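Local coordinates for protein trans-4-hydroxy-L-proline dehydratase (Clostridioides difficile 70-100-2010, PDB 6VXC) that catalyses the glycyl-radical-dependent dehydration of trans-4-hydroxy-L-proline to (S)-1-pyrroline-5-carboxylate in anaerobic hydroxyproline breakdown, at residues Ile64-Ala69 with Lys537-Pro542; Pro101-Ile106 with Thr291-Asn295; Ala223-Cys228 with Pro542-Thr546; Gly461-Tyr465 with Tyr558-Arg564. One frame throughout, in Å; residues are numbered along the deposited sequence.

In the fold
From the N terminus, helix 64-78 opens contact 1, whose long loop closes only at residues 537-542. Contact 2 opens and closes within that loop, joining the loop after strand 99-101 to the end of helix 276-293. Contact 3 starts between the two halves of contact 2, on helix 214-248, and ends at residues 542-546, so it crosses contacts 1 and 2; it shares Pro542 with contact 1. Contact 4 begins after contact 2 is complete, at strand 463-472, and closes at residues 558-564, crossing contacts 1 and 3. Contacts 1, 3 and 4 thus share chain 537-564, and contact 2 joins them through Glu293, whose carboxylate bonds the N of Leu543 and of Met544.

Contact 1 of 4, residues Ile64-Ala69 with Lys537-Pro542; sequences IPVLRA and KHMPCP
The first turns of helix 64-78 run beside the non-helical link that leaves helix 506-538, the CA atoms of Pro65 and Pro540 approaching to 5.6 Å and those of Ala69 and Pro542 to 6.3 Å. Pro540 is the centre of the apolar part: its CG meets CG of Arg68 at 3.7 Å, with CA of Pro65 and CG2 of Ile64 close by. In Ile64, chi1 of -67° places CG1 beside the backbone N and leaves CG2 opposite it, facing the link, 3.4 Å from the carbonyl O of Lys537; CD1 extends toward ND1 of His538. The contact lies in the helical surroundings of the alpha/beta barrel known for glycyl radical enzymes. Met539 is the first residue to leave helical geometry, Cys541 is the N-cap of helix 542-546, and Pro542 begins that helix, its CG 3.9 Å from CB of Ala69. Arg68 crosses the Pro540 ring at about a right angle, and bends at chi2 and chi3 carry its guanidinium on to a water. NE donates to that water (2.7 Å) in the guanidinium plane, and the water donates to the O of Pro540 at 2.9 Å. Outside, Tyr55 OH holds NH2 and Glu105 salt-bridges NH1.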
loop_
_atom_site.group_PDB
_atom_site.type_symbol
_atom_site.label_atom_id
_atom_site.label_comp_id
_atom_site.label_asym_id
_atom_site.label_seq_id
_atom_site.Cartn_x
_atom_site.Cartn_y
_atom_site.Cartn_z
ATOM N N ILE A 64 22.896 -0.371 -17.442
ATOM C CA ILE A 64 22.348 -0.220 -16.087
ATOM C C ILE A 64 21.593 -1.455 -15.620
ATOM O O ILE A 64 21.746 -1.835 -14.455
ATOM C CB ILE A 64 21.516 1.065 -15.989
ATOM C CG1 ILE A 64 22.448 2.276 -16.143
ATOM C CG2 ILE A 64 20.825 1.123 -14.638
ATOM C CD1 ILE A 64 21.736 3.595 -16.241
ATOM N N PRO A 65 20.781 -2.122 -16.434
ATOM C CA PRO A 65 20.141 -3.348 -15.926
ATOM C C PRO A 65 21.142 -4.377 -15.426
ATOM O O PRO A 65 20.940 -4.967 -14.357
ATOM C CB PRO A 65 19.318 -3.852 -17.122
ATOM C CG PRO A 65 19.622 -2.934 -18.257
ATOM C CD PRO A 65 20.242 -1.697 -17.729
ATOM N N VAL A 66 22.235 -4.594 -16.156
ATOM C CA VAL A 66 23.253 -5.528 -15.691
ATOM C C VAL A 66 23.924 -5.006 -14.424
ATOM O O VAL A 66 24.237 -5.778 -13.512
ATOM C CB VAL A 66 24.269 -5.810 -16.811
ATOM C CG1 VAL A 66 25.451 -6.599 -16.271
ATOM C CG2 VAL A 66 23.602 -6.582 -17.951
ATOM N N LEU A 67 24.159 -3.695 -14.346
ATOM C CA LEU A 67 24.730 -3.117 -13.132
ATOM C C LEU A 67 23.863 -3.405 -11.908
ATOM O O LEU A 67 24.374 -3.771 -10.846
ATOM C CB LEU A 67 24.932 -1.610 -13.306
ATOM C CG LEU A 67 25.363 -0.801 -12.080
ATOM C CD1 LEU A 67 26.653 -1.314 -11.523
ATOM C CD2 LEU A 67 25.535 0.633 -12.491
ATOM N N ARG A 68 22.551 -3.218 -12.028
ATOM C CA ARG A 68 21.664 -3.524 -10.908
ATOM C C ARG A 68 21.732 -5.005 -10.542
ATOM O O ARG A 68 21.824 -5.362 -9.364
ATOM C CB ARG A 68 20.228 -3.135 -11.258
ATOM C CG ARG A 68 20.020 -1.658 -11.567
ATOM C CD ARG A 68 20.313 -0.784 -10.362
ATOM N NE ARG A 68 19.528 -1.191 -9.203
ATOM C CZ ARG A 68 19.746 -0.769 -7.965
ATOM N NH1 ARG A 68 18.987 -1.210 -6.982
ATOM N NH2 ARG A 68 20.735 0.085 -7.709
ATOM N N ALA A 69 21.698 -5.886 -11.542
ATOM C CA ALA A 69 21.735 -7.321 -11.267
ATOM C C ALA A 69 23.058 -7.734 -10.622
ATOM O O ALA A 69 23.078 -8.495 -9.646
ATOM C CB ALA A 69 21.495 -8.101 -12.558
ATOM N N LYS A 537 14.915 3.892 -16.456
ATOM C CA LYS A 537 16.322 3.895 -16.848
ATOM C C LYS A 537 17.240 3.601 -15.669
ATOM O O LYS A 537 18.252 2.919 -15.836
ATOM C CB LYS A 537 16.711 5.245 -17.473
ATOM C CG LYS A 537 16.024 5.563 -18.795
ATOM C CD LYS A 537 16.289 7.016 -19.245
ATOM C CE LYS A 537 15.735 7.294 -20.648
ATOM N NZ LYS A 537 16.449 6.515 -21.712
ATOM N N HIS A 538 16.923 4.111 -14.479
ATOM C CA HIS A 538 17.839 4.031 -13.353
ATOM C C HIS A 538 17.376 3.096 -12.241
ATOM O O HIS A 538 18.158 2.817 -11.335
ATOM C CB HIS A 538 18.075 5.435 -12.770
ATOM C CG HIS A 538 18.527 6.431 -13.797
ATOM N ND1 HIS A 538 19.820 6.481 -14.265
ATOM C CD2 HIS A 538 17.850 7.394 -14.463
ATOM C CE1 HIS A 538 19.922 7.436 -15.173
ATOM N NE2 HIS A 538 18.740 8.007 -15.312
ATOM N N MET A 539 16.141 2.614 -12.278
ATOM C CA MET A 539 15.688 1.622 -11.302
ATOM C C MET A 539 15.193 0.343 -11.962
ATOM O O MET A 539 14.153 -0.184 -11.552
ATOM C CB MET A 539 14.545 2.169 -10.448
ATOM C CG MET A 539 14.869 3.293 -9.509
ATOM S SD MET A 539 13.334 3.694 -8.633
ATOM C CE MET A 539 13.567 5.431 -8.290
ATOM N N PRO A 540 15.864 -0.184 -12.984
ATOM C CA PRO A 540 15.414 -1.464 -13.527
ATOM C C PRO A 540 15.485 -2.508 -12.431
ATOM O O PRO A 540 16.287 -2.414 -11.507
ATOM C CB PRO A 540 16.407 -1.749 -14.659
ATOM C CG PRO A 540 17.632 -1.004 -14.280
ATOM C CD PRO A 540 17.145 0.241 -13.577
ATOM N N CYS A 541 14.588 -3.473 -12.491
ATOM C CA CYS A 541 14.489 -4.490 -11.446
ATOM C C CYS A 541 14.516 -5.864 -12.094
ATOM O O CYS A 541 13.474 -6.509 -12.244
ATOM C CB CYS A 541 13.238 -4.269 -10.585
ATOM S SG CYS A 541 11.721 -3.936 -11.538
ATOM N N PRO A 542 15.701 -6.350 -12.485
ATOM C CA PRO A 542 15.767 -7.666 -13.147
ATOM C C PRO A 542 15.212 -8.797 -12.299
ATOM O O PRO A 542 14.613 -9.722 -12.859
ATOM C CB PRO A 542 17.266 -7.876 -13.418
ATOM C CG PRO A 542 17.931 -6.591 -13.099
ATOM C CD PRO A 542 17.022 -5.756 -12.252
HETATM O O HOH W 1 17.455 -2.941 -8.960
#

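Contact 2 of 4, residues Pro101-Ile106 with Thr291-Asn295; sequences PTYPEI and TTELN
The hydroxyl of Tyr103 donates to the backbone O of Thr291 at an OH-to-O distance of 2.6 Å, in the carbonyl plane and with a C=O...donor angle of 153°. This acceptor belongs to the last turn of helix 276-293, so the phenol ties the loop 101-106 to the place where that helix stops; Leu294 is already out of helical geometry. The chain then turns across the ring. CB of Asn295 sits over the centre of one face, 3.5 Å from the ring centroid and 14° off its normal, a CH-pi contact. Asn295 has CG swung to the far side from the backbone N, which lays the amide past the CD1 side of the ring with the two planes 29° apart, and OD1 is then taken up by Arg176. Near the ring plane, the O of Thr292 comes to 3.9 Å from CE2 of Tyr103, so face and edge of the same ring are both used.

An apolar contact lies beside the ring. CD1 of Ile106 touches CD2 of Leu294 at 4.1 Å and reaches 3.8 Å from the N of Asn295. Within the loop, the N of Ile106 donates to the O of Tyr103 (3.0 Å), a turn that carries Ile106 round to meet the same segment as the tyrosine. The whole contact is buried. Helix 46-58 covers it through Arg47, which hydrogen-bonds to the O of Thr102 and of Thr292 and forms a salt bridge with Glu105, while Phe72 and Tyr75 of helix 64-78 pack on Thr292 and Trp143 of helix 129-143 on Pro104.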
loop_
_atom_site.group_PDB
_atom_site.type_symbol
_atom_site.label_atom_id
_atom_site.label_comp_id
_atom_site.label_asym_id
_atom_site.label_seq_id
_atom_site.Cartn_x
_atom_site.Cartn_y
_atom_site.Cartn_z
ATOM N N PRO A 101 17.121 -2.070 5.956
ATOM C CA PRO A 101 18.217 -1.628 5.091
ATOM C C PRO A 101 17.956 -0.209 4.606
ATOM O O PRO A 101 16.856 0.328 4.742
ATOM C CB PRO A 101 18.186 -2.618 3.924
ATOM C CG PRO A 101 17.271 -3.723 4.359
ATOM C CD PRO A 101 16.317 -3.129 5.336
ATOM N N THR A 102 18.995 0.403 4.030
ATOM C CA THR A 102 18.871 1.700 3.378
ATOM C C THR A 102 19.126 1.566 1.888
ATOM O O THR A 102 19.794 0.637 1.427
ATOM C CB THR A 102 19.840 2.750 3.936
ATOM O OG1 THR A 102 21.183 2.336 3.692
ATOM C CG2 THR A 102 19.632 2.970 5.417
ATOM N N TYR A 103 18.619 2.540 1.144
ATOM C CA TYR A 103 18.582 2.485 -0.314
ATOM C C TYR A 103 19.076 3.813 -0.885
ATOM O O TYR A 103 18.304 4.586 -1.458
ATOM C CB TYR A 103 17.167 2.142 -0.787
ATOM C CG TYR A 103 16.654 0.813 -0.231
ATOM C CD1 TYR A 103 16.154 0.727 1.062
ATOM C CD2 TYR A 103 16.708 -0.351 -0.985
ATOM C CE1 TYR A 103 15.706 -0.469 1.585
ATOM C CE2 TYR A 103 16.247 -1.572 -0.458
ATOM C CZ TYR A 103 15.746 -1.617 0.827
ATOM O OH TYR A 103 15.289 -2.811 1.382
ATOM N N PRO A 104 20.377 4.099 -0.761
ATOM C CA PRO A 104 20.899 5.406 -1.205
ATOM C C PRO A 104 20.872 5.613 -2.716
ATOM O O PRO A 104 21.006 6.759 -3.160
ATOM C CB PRO A 104 22.336 5.403 -0.675
ATOM C CG PRO A 104 22.704 3.953 -0.603
ATOM C CD PRO A 104 21.435 3.237 -0.210
ATOM N N GLU A 105 20.672 4.562 -3.517
ATOM C CA GLU A 105 20.463 4.769 -4.945
ATOM C C GLU A 105 19.149 5.481 -5.230
ATOM O O GLU A 105 18.971 6.018 -6.331
ATOM C CB GLU A 105 20.500 3.442 -5.702
ATOM C CG GLU A 105 19.383 2.466 -5.318
ATOM C CD GLU A 105 19.821 1.485 -4.261
ATOM O OE1 GLU A 105 20.003 0.297 -4.607
ATOM O OE2 GLU A 105 20.043 1.907 -3.108
ATOM N N ILE A 106 18.218 5.448 -4.280
ATOM C CA ILE A 106 16.922 6.096 -4.409
ATOM C C ILE A 106 16.925 7.386 -3.603
ATOM O O ILE A 106 16.666 8.462 -4.140
ATOM C CB ILE A 106 15.788 5.169 -3.936
ATOM C CG1 ILE A 106 15.757 3.888 -4.772
ATOM C CG2 ILE A 106 14.439 5.901 -3.997
ATOM C CD1 ILE A 106 14.852 2.817 -4.175
ATOM N N THR A 291 12.414 -7.043 -2.161
ATOM C CA THR A 291 12.416 -5.873 -1.291
ATOM C C THR A 291 13.815 -5.445 -0.875
ATOM O O THR A 291 13.956 -4.400 -0.240
ATOM C CB THR A 291 11.539 -6.098 -0.040
ATOM O OG1 THR A 291 12.071 -7.161 0.748
ATOM C CG2 THR A 291 10.099 -6.413 -0.447
ATOM N N THR A 292 14.848 -6.225 -1.178
ATOM C CA THR A 292 16.201 -5.707 -1.051
ATOM C C THR A 292 16.813 -5.310 -2.386
ATOM O O THR A 292 17.776 -4.546 -2.393
ATOM C CB THR A 292 17.125 -6.701 -0.317
ATOM O OG1 THR A 292 17.120 -7.972 -0.967
ATOM C CG2 THR A 292 16.735 -6.839 1.158
ATOM N N GLU A 293 16.278 -5.798 -3.505
ATOM C CA GLU A 293 16.622 -5.250 -4.814
ATOM C C GLU A 293 16.337 -3.746 -4.870
ATOM O O GLU A 293 17.187 -2.957 -5.293
ATOM C CB GLU A 293 15.841 -6.002 -5.904
ATOM C CG GLU A 293 15.938 -5.400 -7.299
ATOM C CD GLU A 293 15.317 -6.274 -8.418
ATOM O OE1 GLU A 293 14.112 -6.618 -8.349
ATOM O OE2 GLU A 293 16.051 -6.599 -9.390
ATOM N N LEU A 294 15.148 -3.335 -4.428
ATOM C CA LEU A 294 14.744 -1.937 -4.384
ATOM C C LEU A 294 13.803 -1.742 -3.204
ATOM O O LEU A 294 13.154 -2.683 -2.756
ATOM C CB LEU A 294 14.042 -1.512 -5.676
ATOM C CG LEU A 294 14.913 -1.374 -6.926
ATOM C CD1 LEU A 294 14.033 -1.366 -8.166
ATOM C CD2 LEU A 294 15.811 -0.135 -6.846
ATOM N N ASN A 295 13.697 -0.495 -2.737
ATOM C CA ASN A 295 12.757 -0.134 -1.665
ATOM C C ASN A 295 11.373 0.100 -2.270
ATOM O O ASN A 295 10.913 1.233 -2.430
ATOM C CB ASN A 295 13.229 1.106 -0.916
ATOM C CG ASN A 295 12.264 1.509 0.190
ATOM O OD1 ASN A 295 11.363 0.745 0.543
ATOM N ND2 ASN A 295 12.477 2.688 0.776
#

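Contact 3 of 4, residues Ala223-Cys228 with Pro542-Thr546; sequences AMAIAC and PLMST
Ala223 and Ala227, one turn apart on helix 214-248, let the short helix 542-546 approach closely: the two axes pass 8.1 Å from each other at a signed crossing angle of -87°, nearly perpendicular. This is the tight side of the contact, where methyls pack close to backbone. CB of Ala223 meets CG of Pro542 at 3.6 Å, and CB of Pro542 lies 3.5 Å from the carbonyl O of Ala223. CB of Ala227 points at the backbone of the other helix, 3.7 Å from CA of Leu543, and also touches that residue's CB.

On the side of Met224 and Cys228 the packing is looser, mostly side chain against side chain, although it too is buried. Met224 and Thr546 run past one another head to tail, with CB of Met224 3.7 Å from CG2 of Thr546. Beyond them SD and CE of Met224 lie alongside CB of Ser545, SD at 3.9 Å, and SG of Cys228 stands 4.1 Å from CG2 of Thr546. In Thr546, chi1 of 64° leaves the methyl facing Met224 and turns OG1 back to its own helix, where it donates to the O of Leu543 at 2.7 Å, in the carbonyl plane. That carbonyl takes a second donor, the N of Thr546.

From helix 192-205, Ile199 lies on Met224 and Cys228, and Phe192 on Thr546 and Leu543. Near-orthogonal helix packing over alanines joins a long helix to a short one in the helical layer outside the glycyl radical enzyme barrel.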
loop_
_atom_site.group_PDB
_atom_site.type_symbol
_atom_site.label_atom_id
_atom_site.label_comp_id
_atom_site.label_asym_id
_atom_site.label_seq_id
_atom_site.Cartn_x
_atom_site.Cartn_y
_atom_site.Cartn_z
ATOM N N ALA A 223 20.520 -9.251 -17.573
ATOM C CA ALA A 223 20.356 -8.887 -16.174
ATOM C C ALA A 223 19.471 -9.891 -15.437
ATOM O O ALA A 223 19.751 -10.255 -14.292
ATOM C CB ALA A 223 19.786 -7.473 -16.063
ATOM N N MET A 224 18.388 -10.336 -16.076
ATOM C CA MET A 224 17.507 -11.308 -15.435
ATOM C C MET A 224 18.248 -12.594 -15.112
ATOM O O MET A 224 18.023 -13.199 -14.055
ATOM C CB MET A 224 16.286 -11.587 -16.313
ATOM C CG MET A 224 15.312 -10.427 -16.401
ATOM S SD MET A 224 13.922 -10.826 -17.469
ATOM C CE MET A 224 13.816 -9.348 -18.437
ATOM N N ALA A 225 19.131 -13.034 -16.018
ATOM C CA ALA A 225 19.909 -14.251 -15.787
ATOM C C ALA A 225 20.826 -14.109 -14.579
ATOM O O ALA A 225 20.979 -15.046 -13.782
ATOM C CB ALA A 225 20.716 -14.601 -17.041
ATOM N N ILE A 226 21.453 -12.947 -14.432
ATOM C CA ILE A 226 22.290 -12.704 -13.267
ATOM C C ILE A 226 21.450 -12.698 -11.992
ATOM O O ILE A 226 21.879 -13.202 -10.953
ATOM C CB ILE A 226 23.080 -11.395 -13.458
ATOM C CG1 ILE A 226 24.108 -11.566 -14.602
ATOM C CG2 ILE A 226 23.726 -10.986 -12.152
ATOM C CD1 ILE A 226 24.691 -10.259 -15.128
ATOM N N ALA A 227 20.245 -12.127 -12.052
ATOM C CA ALA A 227 19.360 -12.153 -10.890
ATOM C C ALA A 227 19.002 -13.585 -10.488
ATOM O O ALA A 227 18.906 -13.892 -9.293
ATOM C CB ALA A 227 18.098 -11.336 -11.180
ATOM N N CYS A 228 18.784 -14.468 -11.469
ATOM C CA CYS A 228 18.519 -15.877 -11.164
ATOM C C CYS A 228 19.683 -16.505 -10.412
ATOM O O CYS A 228 19.485 -17.217 -9.419
ATOM C CB CYS A 228 18.244 -16.672 -12.444
ATOM S SG CYS A 228 16.704 -16.301 -13.321
ATOM N N PRO A 542 15.701 -6.350 -12.485
ATOM C CA PRO A 542 15.767 -7.666 -13.147
ATOM C C PRO A 542 15.212 -8.797 -12.299
ATOM O O PRO A 542 14.613 -9.722 -12.859
ATOM C CB PRO A 542 17.266 -7.876 -13.418
ATOM C CG PRO A 542 17.931 -6.591 -13.099
ATOM C CD PRO A 542 17.022 -5.756 -12.252
ATOM N N LEU A 543 15.376 -8.773 -10.978
ATOM C CA LEU A 543 14.810 -9.873 -10.199
ATOM C C LEU A 543 13.288 -9.878 -10.310
ATOM O O LEU A 543 12.694 -10.881 -10.710
ATOM C CB LEU A 543 15.254 -9.812 -8.733
ATOM C CG LEU A 543 14.638 -10.895 -7.829
ATOM C CD1 LEU A 543 15.014 -12.299 -8.339
ATOM C CD2 LEU A 543 15.065 -10.745 -6.350
ATOM N N MET A 544 12.637 -8.746 -10.039
ATOM C CA MET A 544 11.179 -8.727 -10.165
ATOM C C MET A 544 10.736 -9.156 -11.563
ATOM O O MET A 544 9.735 -9.868 -11.713
ATOM C CB MET A 544 10.622 -7.343 -9.825
ATOM C CG MET A 544 9.091 -7.255 -9.916
ATOM S SD MET A 544 8.273 -8.135 -8.554
ATOM C CE MET A 544 8.690 -7.032 -7.211
ATOM N N SER A 545 11.482 -8.755 -12.597
ATOM C CA SER A 545 11.085 -9.089 -13.957
ATOM C C SER A 545 11.024 -10.596 -14.186
ATOM O O SER A 545 10.224 -11.058 -15.002
ATOM C CB SER A 545 12.033 -8.431 -14.962
ATOM O OG SER A 545 12.020 -7.020 -14.821
ATOM N N THR A 546 11.861 -11.380 -13.498
ATOM C CA THR A 546 11.887 -12.818 -13.759
ATOM C C THR A 546 10.582 -13.507 -13.385
ATOM O O THR A 546 10.293 -14.577 -13.922
ATOM C CB THR A 546 13.035 -13.504 -13.006
ATOM O OG1 THR A 546 12.819 -13.385 -11.589
ATOM C CG2 THR A 546 14.418 -12.909 -13.398
#

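Contact 4 of 4, residues Gly461-Tyr465 with Tyr558-Arg564; sequences GKEAY and YQRGGAR
Tyr558 lays the hydroxyl end of its ring against Ala464, whose CB lies 3.7 Å from CZ, an oblique approach. A chi1 of 172° swings the ring out opposite the backbone N, toward strand 463-472, and the O of Glu463 meets it at the edge, in plane, 3.6 Å from OH. A water, also in the ring plane, bridges to the strand: it is 2.6 Å from OH of Tyr558 and accepts from the N of Tyr465 at 2.9 Å.

Ala563 packs beside the same alanine, its CB only 3.4 Å from the N of Ala464. At the other end Lys462 and Arg564 pack, aliphatic chain against guanidinium. They extend alongside one another in the same sense, with CD of the lysine over one face of the guanidinium and CE 3.6 Å from NH1. Their charged ends stay apart, NZ to NH1 4.9 Å, and acids from outside balance them: Asp549 pairs with Lys462, Asp550 and Asp445 with Arg564.

Glu463 points away from the loop; its OE1 bonds the N of Cys459, its OE2 pairs with Lys441, and its side chain is about 9 Å from that of Glu456, the likely proton acceptor by similarity. The contact lies at the beginning of two parallel neighbours, strands 463-472 and 565-573, which are linked through intervening helices, as in the alpha/beta barrel of glycyl radical enzymes.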
loop_
_atom_site.group_PDB
_atom_site.type_symbol
_atom_site.label_atom_id
_atom_site.label_comp_id
_atom_site.label_asym_id
_atom_site.label_seq_id
_atom_site.Cartn_x
_atom_site.Cartn_y
_atom_site.Cartn_z
ATOM N N GLY A 461 0.828 -10.755 -10.361
ATOM C CA GLY A 461 1.852 -11.412 -11.152
ATOM C C GLY A 461 1.845 -11.096 -12.635
ATOM O O GLY A 461 2.655 -11.663 -13.367
ATOM N N LYS A 462 0.955 -10.225 -13.112
ATOM C CA LYS A 462 0.892 -9.933 -14.540
ATOM C C LYS A 462 0.776 -8.435 -14.835
ATOM O O LYS A 462 0.548 -8.062 -15.992
ATOM C CB LYS A 462 -0.286 -10.654 -15.186
ATOM C CG LYS A 462 -0.291 -12.169 -15.084
ATOM C CD LYS A 462 -1.622 -12.716 -15.580
ATOM C CE LYS A 462 -1.556 -14.209 -15.921
ATOM N NZ LYS A 462 -0.839 -14.973 -14.889
ATOM N N GLU A 463 0.914 -7.571 -13.833
ATOM C CA GLU A 463 0.601 -6.163 -14.006
ATOM C C GLU A 463 1.587 -5.317 -13.227
ATOM O O GLU A 463 1.968 -5.658 -12.105
ATOM C CB GLU A 463 -0.849 -5.850 -13.546
ATOM C CG GLU A 463 -1.242 -4.393 -13.716
ATOM C CD GLU A 463 -2.711 -4.113 -13.414
ATOM O OE1 GLU A 463 -3.392 -4.992 -12.829
ATOM O OE2 GLU A 463 -3.186 -3.009 -13.765
ATOM N N ALA A 464 2.002 -4.216 -13.833
ATOM C CA ALA A 464 2.564 -3.092 -13.105
ATOM C C ALA A 464 1.446 -2.072 -12.943
ATOM O O ALA A 464 0.976 -1.491 -13.927
ATOM C CB ALA A 464 3.762 -2.502 -13.844
ATOM N N TYR A 465 0.997 -1.874 -11.712
ATOM C CA TYR A 465 -0.065 -0.910 -11.420
ATOM C C TYR A 465 0.494 0.011 -10.348
ATOM O O TYR A 465 0.508 -0.329 -9.164
ATOM C CB TYR A 465 -1.392 -1.587 -11.015
ATOM C CG TYR A 465 -1.388 -2.632 -9.896
ATOM C CD1 TYR A 465 -0.755 -3.858 -10.065
ATOM C CD2 TYR A 465 -2.114 -2.428 -8.716
ATOM C CE1 TYR A 465 -0.777 -4.835 -9.054
ATOM C CE2 TYR A 465 -2.150 -3.387 -7.718
ATOM C CZ TYR A 465 -1.482 -4.590 -7.888
ATOM O OH TYR A 465 -1.521 -5.538 -6.879
ATOM N N TYR A 558 10.482 -5.231 -16.007
ATOM C CA TYR A 558 9.222 -4.843 -15.369
ATOM C C TYR A 558 9.110 -3.333 -15.210
ATOM O O TYR A 558 8.024 -2.766 -15.373
ATOM C CB TYR A 558 9.109 -5.550 -14.011
ATOM C CG TYR A 558 7.952 -5.127 -13.134
ATOM C CD1 TYR A 558 6.710 -5.718 -13.259
ATOM C CD2 TYR A 558 8.130 -4.181 -12.131
ATOM C CE1 TYR A 558 5.655 -5.344 -12.436
ATOM C CE2 TYR A 558 7.093 -3.804 -11.314
ATOM C CZ TYR A 558 5.863 -4.383 -11.467
ATOM O OH TYR A 558 4.856 -3.983 -10.634
ATOM N N GLN A 559 10.221 -2.659 -14.913
ATOM C CA GLN A 559 10.182 -1.219 -14.682
ATOM C C GLN A 559 10.027 -0.407 -15.964
ATOM O O GLN A 559 9.902 0.812 -15.883
ATOM C CB GLN A 559 11.431 -0.763 -13.932
ATOM C CG GLN A 559 11.199 0.357 -12.918
ATOM C CD GLN A 559 10.622 -0.149 -11.598
ATOM O OE1 GLN A 559 9.423 -0.391 -11.485
ATOM N NE2 GLN A 559 11.483 -0.312 -10.593
ATOM N N ARG A 560 10.009 -1.023 -17.141
ATOM C CA ARG A 560 9.773 -0.223 -18.336
ATOM C C ARG A 560 8.707 -0.836 -19.233
ATOM O O ARG A 560 8.698 -0.588 -20.439
ATOM C CB ARG A 560 11.066 0.027 -19.119
ATOM C CG ARG A 560 11.695 -1.176 -19.814
ATOM C CD ARG A 560 12.999 -0.779 -20.541
ATOM N NE ARG A 560 13.582 -1.903 -21.269
ATOM C CZ ARG A 560 13.293 -2.218 -22.527
ATOM N NH1 ARG A 560 12.429 -1.489 -23.218
ATOM N NH2 ARG A 560 13.879 -3.262 -23.101
ATOM N N GLY A 561 7.788 -1.614 -18.663
ATOM C CA GLY A 561 6.625 -2.074 -19.385
ATOM C C GLY A 561 6.578 -3.548 -19.731
ATOM O O GLY A 561 5.750 -3.936 -20.554
ATOM N N GLY A 562 7.454 -4.375 -19.159
ATOM C CA GLY A 562 7.439 -5.802 -19.445
ATOM C C GLY A 562 6.195 -6.540 -18.965
ATOM O O GLY A 562 5.879 -7.609 -19.496
ATOM N N ALA A 563 5.494 -6.008 -17.970
ATOM C CA ALA A 563 4.285 -6.663 -17.483
ATOM C C ALA A 563 3.235 -6.758 -18.587
ATOM O O ALA A 563 3.173 -5.917 -19.491
ATOM C CB ALA A 563 3.708 -5.888 -16.300
ATOM N N ARG A 564 2.386 -7.789 -18.501
ATOM C CA ARG A 564 1.308 -7.924 -19.480
ATOM C C ARG A 564 0.391 -6.705 -19.461
ATOM O O ARG A 564 -0.085 -6.264 -20.507
ATOM C CB ARG A 564 0.490 -9.195 -19.230
ATOM C CG ARG A 564 -0.659 -9.411 -20.223
ATOM C CD ARG A 564 -1.308 -10.796 -20.025
ATOM N NE ARG A 564 -0.321 -11.863 -20.160
ATOM C CZ ARG A 564 -0.535 -13.157 -19.912
ATOM N NH1 ARG A 564 -1.726 -13.586 -19.496
ATOM N NH2 ARG A 564 0.460 -14.024 -20.074
HETATM O O HOH W 2 2.611 -3.166 -9.659
#